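Local atomic coordinates of carboxylesterase (Uncultured bacterium, PDB entry 5GMX), a protein that probably hydrolyses carboxylic ester bonds as a family VIII carboxylesterase of beta-lactamase-like fold, and also acts on oxyimino cephalosporins. Residues E301-C307 with R319-F324. Residues are numbered along the deposited sequence; the frame is centred on the assembly and turned at random.
Sequences EMTREEC and RWSRGF
Arg322 meets Glu306 side-on, with two nitrogens on a single carboxylate oxygen. Arg322 NE lies 2.6 Å from Glu306 OE2, and Arg322 NH2 2.9 Å from the same atom. Both reach the oxygen from the same face of the carboxylate, and the oxygen lies in the guanidinium plane. The arginine chain bends at chi2 (93°), and its guanidinium lies alongside the Glu301 and Arg304 side chains. There NH1 of Arg322 donates to Glu301 O at 2.8 Å, tilted out of the carbonyl plane. CB of Arg304 lies over one face of the Arg322 guanidinium, offset toward its rim. Arg304 in turn holds both carboxylate oxygens of Glu301 through NE and NH2, and Glu301 OE1 makes a long ion pair with Arg322 NH1.

A separate salt bridge joins Arg319 to Glu305; its NE...OE1 bond, 2.7 Å, is nearly straight (166° at the hydrogen). The arginine comes from above the carboxylate plane, with the two flat groups nearly perpendicular. NH1 of Arg319 is bonded to the carbonyls of Asn327 and Pro336.

Between these bridges lies a classic beta bulge. Trp320 O accepts from Glu306 N at 2.6 Å and from Cys307 N at 3.1 Å, and Trp320 N returns a bond to Cys307 O. Cys307 SG sits at the edge of the indole, whose NE1 donates to Asp311.

On the apolar side, Met302, a selenomethionine, lays CG 3.5 Å from Phe324 CE2. The phenyl ring also packs on helix 72-86 and edge-to-face on Phe339.

The contact thus ties the end of helix 296-302 to the inverse gamma turn centred on Arg322. Arg322 has its charge matched mainly by Glu306 while also satisfying a carbonyl near that helix end, so the network probably favours an ionised Glu306.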
# COMPACT_ATOMS: atom_id res chain seq x y z
N GLU A 301 -15.66 -7.97 -3.89
CA GLU A 301 -15.77 -8.33 -2.48
C GLU A 301 -14.73 -7.63 -1.60
O GLU A 301 -15.05 -7.21 -0.50
CB GLU A 301 -15.68 -9.86 -2.30
CG GLU A 301 -16.90 -10.63 -2.79
CD GLU A 301 -18.16 -10.30 -1.98
OE1 GLU A 301 -18.04 -9.95 -0.79
OE2 GLU A 301 -19.27 -10.38 -2.55
N MSE A 302 -13.49 -7.49 -2.09
CA MSE A 302 -12.47 -6.82 -1.26
C MSE A 302 -12.63 -5.30 -1.23
O MSE A 302 -12.05 -4.63 -0.37
CB MSE A 302 -11.05 -7.20 -1.73
CG MSE A 302 -10.34 -6.22 -2.69
SE MSE A 302 -8.85 -7.13 -3.66
CE MSE A 302 -9.81 -8.75 -3.85
N THR A 303 -13.46 -4.74 -2.11
CA THR A 303 -13.67 -3.30 -2.12
C THR A 303 -15.04 -2.84 -1.61
O THR A 303 -15.38 -1.66 -1.73
CB THR A 303 -13.45 -2.72 -3.53
OG1 THR A 303 -14.31 -3.37 -4.46
CG2 THR A 303 -12.00 -2.90 -3.95
N ARG A 304 -15.81 -3.75 -1.02
CA ARG A 304 -17.06 -3.37 -0.37
C ARG A 304 -16.79 -2.35 0.73
O ARG A 304 -15.88 -2.54 1.55
CB ARG A 304 -17.77 -4.57 0.26
CG ARG A 304 -18.48 -5.49 -0.71
CD ARG A 304 -19.34 -6.50 0.06
NE ARG A 304 -19.89 -7.50 -0.84
CZ ARG A 304 -21.07 -7.40 -1.45
NH1 ARG A 304 -21.84 -6.32 -1.27
NH2 ARG A 304 -21.48 -8.37 -2.26
N GLU A 305 -17.56 -1.27 0.75
CA GLU A 305 -17.40 -0.29 1.81
C GLU A 305 -17.78 -0.91 3.15
O GLU A 305 -18.86 -1.49 3.29
CB GLU A 305 -18.24 0.95 1.55
CG GLU A 305 -18.04 2.03 2.60
CD GLU A 305 -18.98 3.21 2.40
OE1 GLU A 305 -19.02 3.75 1.27
OE2 GLU A 305 -19.65 3.59 3.37
N GLU A 306 -16.88 -0.80 4.12
CA GLU A 306 -17.10 -1.37 5.44
C GLU A 306 -17.52 -0.27 6.40
O GLU A 306 -18.38 -0.49 7.24
CB GLU A 306 -15.84 -2.08 5.94
CG GLU A 306 -15.68 -3.48 5.37
CD GLU A 306 -16.76 -4.43 5.88
OE1 GLU A 306 -17.09 -4.35 7.08
OE2 GLU A 306 -17.28 -5.23 5.08
N CYS A 307 -16.91 0.91 6.26
CA CYS A 307 -17.36 2.02 7.10
C CYS A 307 -16.96 3.35 6.51
O CYS A 307 -16.11 3.42 5.63
CB CYS A 307 -16.81 1.87 8.54
SG CYS A 307 -14.99 1.61 8.75
N ARG A 319 -13.25 6.53 4.35
CA ARG A 319 -14.15 5.58 3.73
C ARG A 319 -13.39 4.28 3.46
O ARG A 319 -12.71 4.14 2.44
CB ARG A 319 -14.72 6.16 2.44
CG ARG A 319 -15.83 5.34 1.84
CD ARG A 319 -16.34 5.98 0.57
NE ARG A 319 -17.19 5.06 -0.17
CZ ARG A 319 -17.23 4.99 -1.49
NH1 ARG A 319 -16.46 5.78 -2.23
NH2 ARG A 319 -18.05 4.12 -2.07
N TRP A 320 -13.51 3.34 4.40
CA TRP A 320 -12.75 2.10 4.37
C TRP A 320 -13.52 0.93 3.76
O TRP A 320 -14.70 0.69 4.09
CB TRP A 320 -12.32 1.70 5.79
CG TRP A 320 -11.31 2.58 6.45
CD1 TRP A 320 -11.51 3.35 7.57
CD2 TRP A 320 -9.94 2.77 6.07
NE1 TRP A 320 -10.35 4.01 7.90
CE2 TRP A 320 -9.37 3.68 7.00
CE3 TRP A 320 -9.14 2.26 5.05
CZ2 TRP A 320 -8.04 4.09 6.92
CZ3 TRP A 320 -7.82 2.67 4.97
CH2 TRP A 320 -7.28 3.58 5.90
N SER A 321 -12.82 0.21 2.89
CA SER A 321 -13.25 -1.10 2.43
C SER A 321 -12.41 -2.16 3.15
O SER A 321 -11.77 -1.88 4.17
CB SER A 321 -13.11 -1.23 0.91
OG SER A 321 -11.75 -1.18 0.51
N ARG A 322 -12.36 -3.37 2.60
CA ARG A 322 -11.56 -4.42 3.22
C ARG A 322 -10.08 -4.25 2.90
O ARG A 322 -9.47 -5.08 2.23
CB ARG A 322 -12.04 -5.81 2.77
CG ARG A 322 -13.36 -6.24 3.40
CD ARG A 322 -14.55 -5.90 2.54
NE ARG A 322 -15.78 -6.31 3.20
CZ ARG A 322 -16.48 -7.39 2.88
NH1 ARG A 322 -16.08 -8.16 1.88
NH2 ARG A 322 -17.58 -7.70 3.56
N GLY A 323 -9.51 -3.14 3.36
CA GLY A 323 -8.09 -2.89 3.22
C GLY A 323 -7.74 -1.69 2.37
O GLY A 323 -6.65 -1.14 2.50
N PHE A 324 -8.64 -1.29 1.48
CA PHE A 324 -8.36 -0.18 0.57
C PHE A 324 -9.10 1.08 0.97
O PHE A 324 -10.21 1.03 1.47
CB PHE A 324 -8.75 -0.54 -0.86
CG PHE A 324 -7.96 -1.68 -1.44
CD1 PHE A 324 -6.75 -1.43 -2.09
CD2 PHE A 324 -8.42 -2.98 -1.34
CE1 PHE A 324 -6.02 -2.47 -2.64
CE2 PHE A 324 -7.69 -4.03 -1.89
CZ PHE A 324 -6.49 -3.77 -2.54